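Local structure of probable fatty acyl-CoA transferase Rv3272 (Mycobacterium tuberculosis, 5YX6) at residues A[27-32]-A[374-379]; A[32-37]-A[367-372]; A[65-70]-A[360-365]. The protein probably takes part in fatty acid metabolism as a family III CoA transferase, binding fatty acyl-CoAs of varied chain length, palmitoyl-CoA most tightly. All coordinates share one frame; numbering follows the deposited sequence.

Contact 1: residues A[27-32]-A[374-379]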
ATOM      1  N   ALA A  27       9.731  -5.397   3.769  1.00 28.51           N
ATOM      2  CA  ALA A  27      10.739  -4.454   3.298  1.00 28.04           C
ATOM      3  C   ALA A  27      12.065  -5.182   3.124  1.00 26.16           C
ATOM      4  O   ALA A  27      12.753  -4.998   2.131  1.00 26.66           O
ATOM      5  CB  ALA A  27      10.888  -3.290   4.264  1.00 23.83           C
ATOM      6  N   GLY A  28      12.411  -6.027   4.089  1.00 28.79           N
ATOM      7  CA  GLY A  28      13.610  -6.837   3.979  1.00 27.80           C
ATOM      8  C   GLY A  28      13.581  -7.755   2.766  1.00 30.30           C
ATOM      9  O   GLY A  28      14.602  -7.943   2.102  1.00 27.43           O
ATOM     10  N   GLN A  29      12.412  -8.332   2.484  1.00 25.32           N
ATOM     11  CA  GLN A  29      12.245  -9.240   1.355  1.00 29.02           C
ATOM     12  C   GLN A  29      12.389  -8.513   0.022  1.00 27.40           C
ATOM     13  O   GLN A  29      12.939  -9.063  -0.922  1.00 31.54           O
ATOM     14  CB  GLN A  29      10.889  -9.949   1.413  1.00 30.85           C
ATOM     15  CG  GLN A  29      10.700 -10.997   0.318  1.00 30.07           C
ATOM     16  CD  GLN A  29      11.631 -12.185   0.511  1.00 36.00           C
ATOM     17  OE1 GLN A  29      11.524 -12.917   1.496  1.00 37.18           O
ATOM     18  NE2 GLN A  29      12.534 -12.392  -0.436  1.00 26.80           N
ATOM     19  N   VAL A  30      11.876  -7.288  -0.053  1.00 24.51           N
ATOM     20  CA  VAL A  30      12.040  -6.458  -1.238  1.00 28.11           C
ATOM     21  C   VAL A  30      13.514  -6.189  -1.511  1.00 27.96           C
ATOM     22  O   VAL A  30      13.964  -6.280  -2.643  1.00 28.49           O
ATOM     23  CB  VAL A  30      11.291  -5.109  -1.113  1.00 29.51           C
ATOM     24  CG1 VAL A  30      11.705  -4.160  -2.234  1.00 24.16           C
ATOM     25  CG2 VAL A  30       9.768  -5.330  -1.112  1.00 27.88           C
ATOM     26  N   LEU A  31      14.257  -5.850  -0.466  1.00 26.63           N
ATOM     27  CA  LEU A  31      15.695  -5.632  -0.584  1.00 27.50           C
ATOM     28  C   LEU A  31      16.452  -6.877  -1.043  1.00 29.71           C
ATOM     29  O   LEU A  31      17.365  -6.787  -1.871  1.00 28.75           O
ATOM     30  CB  LEU A  31      16.266  -5.149   0.755  1.00 27.03           C
ATOM     31  CG  LEU A  31      16.224  -3.651   1.094  1.00 29.85           C
ATOM     32  CD1 LEU A  31      15.461  -2.836   0.069  1.00 25.89           C
ATOM     33  CD2 LEU A  31      15.686  -3.408   2.489  1.00 28.58           C
ATOM     34  N   VAL A  32      16.066  -8.034  -0.510  1.00 25.40           N
ATOM     35  CA  VAL A  32      16.629  -9.312  -0.930  1.00 26.73           C
ATOM     36  C   VAL A  32      16.391  -9.558  -2.407  1.00 28.29           C
ATOM     37  O   VAL A  32      17.303  -9.954  -3.125  1.00 27.95           O
ATOM     38  CB  VAL A  32      16.041 -10.486  -0.121  1.00 29.71           C
ATOM     39  CG1 VAL A  32      16.429 -11.819  -0.735  1.00 27.30           C
ATOM     40  CG2 VAL A  32      16.527 -10.420   1.305  1.00 31.79           C
ATOM     41  N   ALA A 374      13.338  -9.939 -10.120  1.00 30.72           N
ATOM     42  CA  ALA A 374      13.237  -9.523  -8.722  1.00 31.01           C
ATOM     43  C   ALA A 374      12.640 -10.613  -7.847  1.00 32.52           C
ATOM     44  O   ALA A 374      11.672 -10.383  -7.131  1.00 36.49           O
ATOM     45  CB  ALA A 374      12.409  -8.251  -8.601  1.00 28.23           C
ATOM     46  N   VAL A 375      13.236 -11.799  -7.902  1.00 34.36           N
ATOM     47  CA  VAL A 375      12.818 -12.924  -7.075  1.00 37.88           C
ATOM     48  C   VAL A 375      14.042 -13.662  -6.564  1.00 42.72           C
ATOM     49  O   VAL A 375      15.135 -13.531  -7.120  1.00 39.25           O
ATOM     50  CB  VAL A 375      11.930 -13.924  -7.833  1.00 39.45           C
ATOM     51  CG1 VAL A 375      10.755 -13.210  -8.496  1.00 40.39           C
ATOM     52  CG2 VAL A 375      12.754 -14.676  -8.858  1.00 37.54           C
ATOM     53  N   VAL A 376      13.852 -14.440  -5.502  1.00 40.58           N
ATOM     54  CA  VAL A 376      14.894 -15.341  -5.031  1.00 39.04           C
ATOM     55  C   VAL A 376      14.268 -16.719  -4.819  1.00 36.64           C
ATOM     56  O   VAL A 376      13.094 -16.826  -4.454  1.00 38.15           O
ATOM     57  CB  VAL A 376      15.579 -14.817  -3.729  1.00 41.81           C
ATOM     58  CG1 VAL A 376      14.700 -15.019  -2.502  1.00 32.57           C
ATOM     59  CG2 VAL A 376      16.927 -15.486  -3.533  1.00 50.58           C
ATOM     60  N   THR A 377      15.028 -17.769  -5.115  1.00 39.83           N
ATOM     61  CA  THR A 377      14.520 -19.134  -4.988  1.00 41.40           C
ATOM     62  C   THR A 377      14.860 -19.760  -3.633  1.00 48.40           C
ATOM     63  O   THR A 377      14.162 -20.670  -3.187  1.00 53.07           O
ATOM     64  CB  THR A 377      15.076 -20.056  -6.098  1.00 41.90           C
ATOM     65  OG1 THR A 377      16.492 -19.849  -6.235  1.00 51.82           O
ATOM     66  CG2 THR A 377      14.402 -19.764  -7.427  1.00 55.74           C
ATOM     67  N   ASP A 378      15.921 -19.264  -2.991  1.00 42.73           N
ATOM     68  CA  ASP A 378      16.373 -19.760  -1.690  1.00 38.93           C
ATOM     69  C   ASP A 378      15.263 -19.797  -0.651  1.00 41.54           C
ATOM     70  O   ASP A 378      14.384 -18.936  -0.635  1.00 38.63           O
ATOM     71  CB  ASP A 378      17.525 -18.910  -1.132  1.00 41.68           C
ATOM     72  CG  ASP A 378      18.676 -18.751  -2.106  1.00 61.41           C
ATOM     73  OD1 ASP A 378      18.770 -19.534  -3.076  1.00 70.60           O
ATOM     74  OD2 ASP A 378      19.495 -17.830  -1.894  1.00 68.76           O
ATOM     75  N   PRO A 379      15.305 -20.807   0.226  1.00 38.76           N
ATOM     76  CA  PRO A 379      14.399 -20.908   1.362  1.00 35.98           C
ATOM     77  C   PRO A 379      14.795 -19.917   2.451  1.00 32.81           C
ATOM     78  O   PRO A 379      15.875 -19.324   2.391  1.00 34.36           O
ATOM     79  CB  PRO A 379      14.607 -22.344   1.835  1.00 39.62           C
ATOM     80  CG  PRO A 379      16.039 -22.604   1.521  1.00 37.25           C
ATOM     81  CD  PRO A 379      16.295 -21.898   0.221  1.00 43.35           C
TER
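The amide of Gln29 meets Val376 at its nitrogen end: Gln29 NE2 lies 4.0 Å from Val376 CG1, and this methyl sits a little out of the amide plane instead of stacking over a face. Val32 CG1 lies on the other side of that plane, about 2.7 Å from it. The amide therefore has a methyl to each side near its nitrogen. Gln29 and Val32 belong to helix 23-33, the connecting helix of a beta-alpha-beta crossover in the Rossmann domain, between parallel strands 14-17 and 37-42. Spaced three residues apart, they project from one flank of the helix, against an irregular C-terminal segment. Two polar anchors at opposite ends of the amide fix its rotation: Gln29 NE2 donates to Asp33 OD1, one turn on, and Gln29 OE1 accepts from the backbone N of Arg71. The side chain bends at chi2 (68°) and its end comes closer to Val376 than its root does. Val376 points its beta carbon at the helix, and CG1 stands between backbone N and carbonyl carbon (chi1 76°), which makes this branch the touching one. Only 85 Å² is buried in all, consistent with a single methyl bearing the contact. Val32 also packs on Val38 of strand 37-42, while Val30, pointing away, leans on helix 173-196 and on Gln184 of the second subunit. The sole apolar pair between 27-32 and 374-379 is Val32 CG1 with Val376 CG1, methyl against methyl at 4.0 Å.

Contact 2: residues A[32-37]-A[367-372]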
ATOM      1  N   VAL A  32      16.066  -8.034  -0.510  1.00 25.40           N
ATOM      2  CA  VAL A  32      16.629  -9.312  -0.930  1.00 26.73           C
ATOM      3  C   VAL A  32      16.391  -9.558  -2.407  1.00 28.29           C
ATOM      4  O   VAL A  32      17.303  -9.954  -3.125  1.00 27.95           O
ATOM      5  CB  VAL A  32      16.041 -10.486  -0.121  1.00 29.71           C
ATOM      6  CG1 VAL A  32      16.429 -11.819  -0.735  1.00 27.30           C
ATOM      7  CG2 VAL A  32      16.527 -10.420   1.305  1.00 31.79           C
ATOM      8  N   ASP A  33      15.164  -9.314  -2.859  1.00 31.94           N
ATOM      9  CA  ASP A  33      14.807  -9.509  -4.261  1.00 30.11           C
ATOM     10  C   ASP A  33      15.653  -8.614  -5.172  1.00 31.56           C
ATOM     11  O   ASP A  33      15.938  -8.961  -6.319  1.00 31.71           O
ATOM     12  CB  ASP A  33      13.322  -9.217  -4.487  1.00 31.27           C
ATOM     13  CG  ASP A  33      12.396 -10.180  -3.717  1.00 41.73           C
ATOM     14  OD1 ASP A  33      12.857 -11.272  -3.297  1.00 38.95           O
ATOM     15  OD2 ASP A  33      11.190  -9.850  -3.565  1.00 37.80           O
ATOM     16  N   LEU A  34      16.058  -7.464  -4.648  1.00 27.42           N
ATOM     17  CA  LEU A  34      16.866  -6.519  -5.399  1.00 28.11           C
ATOM     18  C   LEU A  34      18.371  -6.773  -5.221  1.00 27.64           C
ATOM     19  O   LEU A  34      19.197  -6.005  -5.712  1.00 28.32           O
ATOM     20  CB  LEU A  34      16.500  -5.092  -4.987  1.00 26.71           C
ATOM     21  CG  LEU A  34      15.040  -4.730  -5.299  1.00 25.21           C
ATOM     22  CD1 LEU A  34      14.668  -3.365  -4.729  1.00 21.29           C
ATOM     23  CD2 LEU A  34      14.751  -4.789  -6.804  1.00 19.81           C
ATOM     24  N   GLY A  35      18.722  -7.855  -4.531  1.00 27.91           N
ATOM     25  CA  GLY A  35      20.098  -8.316  -4.487  1.00 29.29           C
ATOM     26  C   GLY A  35      20.913  -8.046  -3.227  1.00 29.52           C
ATOM     27  O   GLY A  35      22.089  -8.418  -3.148  1.00 30.68           O
ATOM     28  N   ALA A  36      20.305  -7.421  -2.229  1.00 29.73           N
ATOM     29  CA  ALA A  36      21.034  -7.099  -1.001  1.00 27.74           C
ATOM     30  C   ALA A  36      21.272  -8.345  -0.154  1.00 28.63           C
ATOM     31  O   ALA A  36      20.499  -9.300  -0.204  1.00 27.89           O
ATOM     32  CB  ALA A  36      20.276  -6.060  -0.191  1.00 22.11           C
ATOM     33  N   GLU A  37      22.363  -8.346   0.601  1.00 30.28           N
ATOM     34  CA  GLU A  37      22.568  -9.351   1.630  1.00 28.65           C
ATOM     35  C   GLU A  37      21.878  -8.872   2.894  1.00 28.36           C
ATOM     36  O   GLU A  37      22.329  -7.922   3.523  1.00 30.70           O
ATOM     37  CB  GLU A  37      24.057  -9.590   1.885  1.00 30.96           C
ATOM     38  CG  GLU A  37      24.348 -10.499   3.078  1.00 37.82           C
ATOM     39  CD  GLU A  37      25.844 -10.724   3.317  1.00 42.63           C
ATOM     40  OE1 GLU A  37      26.590  -9.727   3.448  1.00 42.67           O
ATOM     41  OE2 GLU A  37      26.275 -11.896   3.385  1.00 44.49           O
ATOM     42  N   ALA A 367       6.693  -5.341  -8.002  1.00 27.71           N
ATOM     43  CA  ALA A 367       7.451  -4.639  -9.042  1.00 25.89           C
ATOM     44  C   ALA A 367       8.309  -5.582  -9.889  1.00 28.94           C
ATOM     45  O   ALA A 367       8.976  -6.471  -9.357  1.00 27.99           O
ATOM     46  CB  ALA A 367       8.315  -3.563  -8.426  1.00 23.68           C
ATOM     47  N   ARG A 368       8.286  -5.360 -11.206  1.00 24.90           N
ATOM     48  CA  ARG A 368       9.003  -6.176 -12.191  1.00 28.97           C
ATOM     49  C   ARG A 368      10.032  -5.368 -13.005  1.00 30.21           C
ATOM     50  O   ARG A 368       9.846  -4.178 -13.239  1.00 30.86           O
ATOM     51  CB  ARG A 368       7.996  -6.810 -13.142  1.00 31.26           C
ATOM     52  CG  ARG A 368       6.708  -7.271 -12.461  1.00 38.33           C
ATOM     53  CD  ARG A 368       5.871  -8.183 -13.366  1.00 38.15           C
ATOM     54  NE  ARG A 368       6.447  -9.505 -13.578  1.00 36.72           N
ATOM     55  CZ  ARG A 368       5.921 -10.415 -14.393  1.00 36.61           C
ATOM     56  NH1 ARG A 368       4.817 -10.139 -15.075  1.00 40.69           N
ATOM     57  NH2 ARG A 368       6.493 -11.602 -14.528  1.00 37.59           N
ATOM     58  N   TYR A 369      11.105  -6.024 -13.444  1.00 28.27           N
ATOM     59  CA  TYR A 369      12.227  -5.354 -14.122  1.00 27.55           C
ATOM     60  C   TYR A 369      12.676  -6.179 -15.323  1.00 30.03           C
ATOM     61  O   TYR A 369      12.602  -7.410 -15.300  1.00 32.21           O
ATOM     62  CB  TYR A 369      13.413  -5.129 -13.162  1.00 25.88           C
ATOM     63  CG  TYR A 369      13.043  -4.401 -11.884  1.00 26.95           C
ATOM     64  CD1 TYR A 369      12.469  -5.085 -10.818  1.00 26.66           C
ATOM     65  CD2 TYR A 369      13.252  -3.033 -11.746  1.00 28.82           C
ATOM     66  CE1 TYR A 369      12.116  -4.435  -9.656  1.00 25.79           C
ATOM     67  CE2 TYR A 369      12.904  -2.368 -10.572  1.00 24.83           C
ATOM     68  CZ  TYR A 369      12.333  -3.082  -9.535  1.00 25.86           C
ATOM     69  OH  TYR A 369      11.979  -2.457  -8.365  1.00 25.55           O
ATOM     70  N   ALA A 370      13.135  -5.519 -16.381  1.00 28.84           N
ATOM     71  CA  ALA A 370      13.515  -6.261 -17.577  1.00 28.49           C
ATOM     72  C   ALA A 370      14.909  -6.884 -17.481  1.00 31.78           C
ATOM     73  O   ALA A 370      15.121  -7.996 -17.957  1.00 39.80           O
ATOM     74  CB  ALA A 370      13.423  -5.366 -18.799  1.00 26.14           C
ATOM     75  N   SER A 371      15.849  -6.192 -16.845  1.00 30.49           N
ATOM     76  CA  SER A 371      17.249  -6.623 -16.872  1.00 29.89           C
ATOM     77  C   SER A 371      17.631  -7.647 -15.795  1.00 33.86           C
ATOM     78  O   SER A 371      18.748  -8.172 -15.801  1.00 35.37           O
ATOM     79  CB  SER A 371      18.159  -5.403 -16.745  1.00 30.81           C
ATOM     80  OG  SER A 371      18.217  -4.971 -15.393  1.00 36.89           O
ATOM     81  N   PHE A 372      16.708  -7.939 -14.883  1.00 31.59           N
ATOM     82  CA  PHE A 372      16.939  -8.950 -13.849  1.00 32.11           C
ATOM     83  C   PHE A 372      15.596  -9.403 -13.292  1.00 31.56           C
ATOM     84  O   PHE A 372      14.589  -8.702 -13.439  1.00 30.76           O
ATOM     85  CB  PHE A 372      17.824  -8.404 -12.712  1.00 29.94           C
ATOM     86  CG  PHE A 372      17.140  -7.370 -11.857  1.00 29.79           C
ATOM     87  CD1 PHE A 372      17.114  -6.040 -12.241  1.00 27.46           C
ATOM     88  CD2 PHE A 372      16.514  -7.734 -10.672  1.00 29.14           C
ATOM     89  CE1 PHE A 372      16.468  -5.093 -11.466  1.00 26.62           C
ATOM     90  CE2 PHE A 372      15.870  -6.794  -9.893  1.00 25.32           C
ATOM     91  CZ  PHE A 372      15.843  -5.472 -10.290  1.00 23.70           C
TER
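Leu34 reaches Phe372 and Tyr369 with one methyl, CD2, just where helix 23-33 of the Rossmann domain ends in a Schellman motif. The evidence for the motif is a pair of backbone bonds, Gly35 N to Val32 O at 2.9 Å and Ala36 N to Leu31 O at 3.0 Å, with Gly35 at positive phi (104°) as the C-prime residue. The tight part is the two-ring group around CD2. Leu34 CD2 approaches Phe372 at its edge, close to the ring plane, 3.7 Å from Phe372 CZ and 3.8 Å from Phe372 CE2. The same methyl meets Tyr369 obliquely, 3.9 Å from Tyr369 CE1 and equally near Tyr369 OH. The two rings also touch each other: Phe372 CZ stands 3.3 Å above one face of Tyr369, offset toward its rim. In Leu34, CD1 continues the chain in an extended line (chi2 173°), which leaves CD2 as the branch turned to the rings.

The rest is looser. The nearest CA atoms, those of Leu34 and Phe372, are 8.8 Å apart, so the gap is spanned mainly by side chains, with the backbone Asp33 O as the one main-chain atom that comes near. Gly35, partly exposed, makes no contact with 367-372. Tyr369, also partly exposed, lies at the dimer interface as well, where Arg368 and Tyr369 pair antiparallel with a strand of the second subunit. His192 of that subunit makes a T-shaped contact with Phe372 and a hydrogen bond with Ser371 OG. The Asp33 carboxylate is held by Thr365; Asp33 O, hydrogen-bonded to Lys8 NZ, stays 4.2 Å from Phe372 CE2, oblique to the ring.

Contact 3: residues A[65-70]-A[360-365]; sequences YFLPNN and ITVIRT
Strand 360-363, paired antiparallel with strand 350-353, lays one side against the loop that leads into strand 74-77 of the Rossmann sheet. Leu67 carries the contact with CD2, which lies 3.7 Å from Val362 CG1 and 3.9 Å from Ile360 CG2. Those two partners are two residues apart and both point their beta carbons at the loop, whereas Thr361 between them points away, as expected of an extended strand. Leu67 crosses Val362 at about a right angle and Ile360 more obliquely. Its CG is trans to the backbone N (chi1 -176°), carrying the branched end out to the strand, and chi2 of 115° departs from a staggered value. Pro68 adds a looser touch, with CB 4.4 Å from Val362 CG1, although its CA is the one nearest the strand, 6.1 Å from Val362 CA.

Residues 65-68 have helical backbone angles without regular helical bonds. A side-chain bond braces this turn: Asn70 ND2 donates to Phe66 O at 2.6 Å, short and fairly straight (160°), in the carbonyl plane on a lone pair. The same nitrogen sits over one face of the Phe66 ring, 3.5 Å above its plane and offset toward the rim. The Pro68 side chain is about 12 Å from that of Asp175, the inferred nucleophile. Leu218, Met219 and Leu222 of the second subunit pack on Ile363, Pro68 and Thr361, and Asp208 of that subunit forms a salt bridge with Arg364. Such close engagement of subunits accords with the interlocked dimer characteristic of family III CoA transferases.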
ATOM      1  N   TYR A  65       3.197 -16.790   8.276  1.00 46.10           N
ATOM      2  CA  TYR A  65       3.658 -15.413   8.413  1.00 48.66           C
ATOM      3  C   TYR A  65       5.171 -15.294   8.191  1.00 50.44           C
ATOM      4  O   TYR A  65       5.637 -14.327   7.584  1.00 53.42           O
ATOM      5  CB  TYR A  65       3.261 -14.850   9.782  1.00 49.77           C
ATOM      6  CG  TYR A  65       1.759 -14.809   9.963  1.00 55.35           C
ATOM      7  CD1 TYR A  65       0.988 -13.819   9.359  1.00 54.49           C
ATOM      8  CD2 TYR A  65       1.107 -15.773  10.728  1.00 57.23           C
ATOM      9  CE1 TYR A  65      -0.394 -13.792   9.512  1.00 60.76           C
ATOM     10  CE2 TYR A  65      -0.270 -15.756  10.890  1.00 62.20           C
ATOM     11  CZ  TYR A  65      -1.018 -14.765  10.283  1.00 68.94           C
ATOM     12  OH  TYR A  65      -2.392 -14.754  10.451  1.00 68.13           O
ATOM     13  N   PHE A  66       5.936 -16.271   8.671  1.00 41.90           N
ATOM     14  CA  PHE A  66       7.387 -16.186   8.568  1.00 40.99           C
ATOM     15  C   PHE A  66       7.945 -16.488   7.168  1.00 36.57           C
ATOM     16  O   PHE A  66       8.743 -15.725   6.630  1.00 35.77           O
ATOM     17  CB  PHE A  66       8.050 -17.132   9.573  1.00 36.93           C
ATOM     18  CG  PHE A  66       9.551 -17.075   9.542  1.00 38.80           C
ATOM     19  CD1 PHE A  66      10.224 -16.055  10.199  1.00 39.53           C
ATOM     20  CD2 PHE A  66      10.284 -18.009   8.825  1.00 32.71           C
ATOM     21  CE1 PHE A  66      11.603 -15.977  10.167  1.00 37.49           C
ATOM     22  CE2 PHE A  66      11.660 -17.941   8.783  1.00 40.96           C
ATOM     23  CZ  PHE A  66      12.327 -16.919   9.458  1.00 40.24           C
ATOM     24  N   LEU A  67       7.523 -17.600   6.585  1.00 35.93           N
ATOM     25  CA  LEU A  67       8.149 -18.097   5.362  1.00 39.11           C
ATOM     26  C   LEU A  67       8.123 -17.152   4.141  1.00 39.42           C
ATOM     27  O   LEU A  67       9.144 -17.004   3.460  1.00 39.29           O
ATOM     28  CB  LEU A  67       7.519 -19.438   4.970  1.00 39.00           C
ATOM     29  CG  LEU A  67       8.166 -20.098   3.750  1.00 34.79           C
ATOM     30  CD1 LEU A  67       8.828 -21.402   4.174  1.00 34.13           C
ATOM     31  CD2 LEU A  67       7.165 -20.339   2.649  1.00 36.52           C
ATOM     32  N   PRO A  68       6.974 -16.514   3.846  1.00 42.03           N
ATOM     33  CA  PRO A  68       6.967 -15.737   2.598  1.00 35.21           C
ATOM     34  C   PRO A  68       7.876 -14.500   2.583  1.00 36.75           C
ATOM     35  O   PRO A  68       8.279 -14.084   1.501  1.00 41.21           O
ATOM     36  CB  PRO A  68       5.503 -15.301   2.462  1.00 39.01           C
ATOM     37  CG  PRO A  68       4.732 -16.199   3.345  1.00 39.01           C
ATOM     38  CD  PRO A  68       5.644 -16.534   4.481  1.00 42.51           C
ATOM     39  N   ASN A  69       8.203 -13.930   3.739  1.00 35.27           N
ATOM     40  CA  ASN A  69       8.951 -12.678   3.752  1.00 33.86           C
ATOM     41  C   ASN A  69      10.398 -12.781   4.268  1.00 36.01           C
ATOM     42  O   ASN A  69      11.011 -11.763   4.595  1.00 30.36           O
ATOM     43  CB  ASN A  69       8.207 -11.625   4.580  1.00 30.75           C
ATOM     44  CG  ASN A  69       6.875 -11.224   3.968  1.00 34.78           C
ATOM     45  OD1 ASN A  69       6.713 -11.190   2.749  1.00 35.09           O
ATOM     46  ND2 ASN A  69       5.924 -10.881   4.819  1.00 37.30           N
ATOM     47  N   ASN A  70      10.946 -13.992   4.343  1.00 33.17           N
ATOM     48  CA  ASN A  70      12.319 -14.161   4.821  1.00 30.63           C
ATOM     49  C   ASN A  70      13.139 -15.117   3.970  1.00 30.68           C
ATOM     50  O   ASN A  70      14.131 -15.670   4.426  1.00 34.89           O
ATOM     51  CB  ASN A  70      12.308 -14.633   6.274  1.00 33.56           C
ATOM     52  CG  ASN A  70      11.660 -13.633   7.183  1.00 27.91           C
ATOM     53  OD1 ASN A  70      12.261 -12.631   7.550  1.00 30.98           O
ATOM     54  ND2 ASN A  70      10.399 -13.860   7.491  1.00 31.21           N
ATOM     55  N   ILE A 360       6.463 -25.570  -1.207  1.00 39.54           N
ATOM     56  CA  ILE A 360       5.427 -24.587  -0.865  1.00 37.14           C
ATOM     57  C   ILE A 360       5.302 -23.409  -1.843  1.00 38.79           C
ATOM     58  O   ILE A 360       6.303 -22.914  -2.357  1.00 38.42           O
ATOM     59  CB  ILE A 360       5.662 -24.069   0.579  1.00 44.40           C
ATOM     60  CG1 ILE A 360       5.280 -25.179   1.561  1.00 47.02           C
ATOM     61  CG2 ILE A 360       4.826 -22.844   0.894  1.00 38.95           C
ATOM     62  CD1 ILE A 360       5.517 -24.845   3.005  1.00 56.64           C
ATOM     63  N   THR A 361       4.069 -22.972  -2.103  1.00 43.22           N
ATOM     64  CA  THR A 361       3.794 -21.894  -3.059  1.00 37.73           C
ATOM     65  C   THR A 361       3.600 -20.532  -2.385  1.00 34.44           C
ATOM     66  O   THR A 361       2.784 -20.394  -1.479  1.00 35.32           O
ATOM     67  CB  THR A 361       2.541 -22.221  -3.886  1.00 40.31           C
ATOM     68  OG1 THR A 361       2.727 -23.478  -4.546  1.00 44.77           O
ATOM     69  CG2 THR A 361       2.282 -21.143  -4.922  1.00 40.82           C
ATOM     70  N   VAL A 362       4.343 -19.519  -2.824  1.00 33.07           N
ATOM     71  CA  VAL A 362       4.141 -18.178  -2.284  1.00 33.93           C
ATOM     72  C   VAL A 362       4.003 -17.149  -3.403  1.00 34.55           C
ATOM     73  O   VAL A 362       4.258 -17.450  -4.571  1.00 34.26           O
ATOM     74  CB  VAL A 362       5.294 -17.754  -1.324  1.00 38.67           C
ATOM     75  CG1 VAL A 362       5.471 -18.773  -0.206  1.00 28.14           C
ATOM     76  CG2 VAL A 362       6.608 -17.546  -2.077  1.00 33.08           C
ATOM     77  N   ILE A 363       3.602 -15.937  -3.030  1.00 30.91           N
ATOM     78  CA  ILE A 363       3.388 -14.844  -3.979  1.00 35.08           C
ATOM     79  C   ILE A 363       4.591 -13.892  -4.039  1.00 35.29           C
ATOM     80  O   ILE A 363       5.116 -13.488  -2.997  1.00 34.28           O
ATOM     81  CB  ILE A 363       2.128 -14.043  -3.612  1.00 34.35           C
ATOM     82  CG1 ILE A 363       0.896 -14.948  -3.674  1.00 35.07           C
ATOM     83  CG2 ILE A 363       1.981 -12.828  -4.519  1.00 31.93           C
ATOM     84  CD1 ILE A 363      -0.347 -14.293  -3.165  1.00 38.54           C
ATOM     85  N   ARG A 364       5.033 -13.548  -5.247  1.00 27.26           N
ATOM     86  CA  ARG A 364       6.176 -12.649  -5.424  1.00 32.13           C
ATOM     87  C   ARG A 364       5.855 -11.195  -5.063  1.00 32.77           C
ATOM     88  O   ARG A 364       4.689 -10.827  -4.904  1.00 28.26           O
ATOM     89  CB  ARG A 364       6.690 -12.718  -6.868  1.00 30.64           C
ATOM     90  CG  ARG A 364       5.700 -12.238  -7.910  1.00 24.68           C
ATOM     91  CD  ARG A 364       6.375 -11.978  -9.245  1.00 28.35           C
ATOM     92  NE  ARG A 364       5.387 -11.720 -10.296  1.00 32.28           N
ATOM     93  CZ  ARG A 364       4.849 -10.529 -10.537  1.00 28.36           C
ATOM     94  NH1 ARG A 364       5.226  -9.474  -9.818  1.00 24.53           N
ATOM     95  NH2 ARG A 364       3.948 -10.389 -11.507  1.00 27.56           N
ATOM     96  N   THR A 365       6.902 -10.382  -4.918  1.00 30.78           N
ATOM     97  CA  THR A 365       6.739  -8.941  -4.744  1.00 28.04           C
ATOM     98  C   THR A 365       6.304  -8.334  -6.091  1.00 31.60           C
ATOM     99  O   THR A 365       6.661  -8.846  -7.151  1.00 28.04           O
ATOM    100  CB  THR A 365       8.042  -8.273  -4.214  1.00 34.11           C
ATOM    101  OG1 THR A 365       9.166  -8.676  -5.010  1.00 35.08           O
ATOM    102  CG2 THR A 365       8.291  -8.668  -2.754  1.00 30.28           C
TER

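Overall arrangement
From the N terminus the chain passes through 27-32 in helix 23-33, then 32-37, which takes it from the end of that helix into strand 37-42, then the loop 65-70 before strand 74-77. Some 290 residues later it returns in the reverse order: 360-365 closes contact 3, 367-372 closes contact 2 and 374-379 closes contact 1. The three loops are therefore concentric, contact 3 innermost and contact 1 outermost, and none cross. Contacts 1 and 2 share Val32, their centres 8 Å apart; contact 3 joins contact 2 through Asp33 OD2 and Thr365 OG1, 2.8 Å apart. Together they fasten the returning C-terminal segment to the Rossmann domain, beside the second subunit.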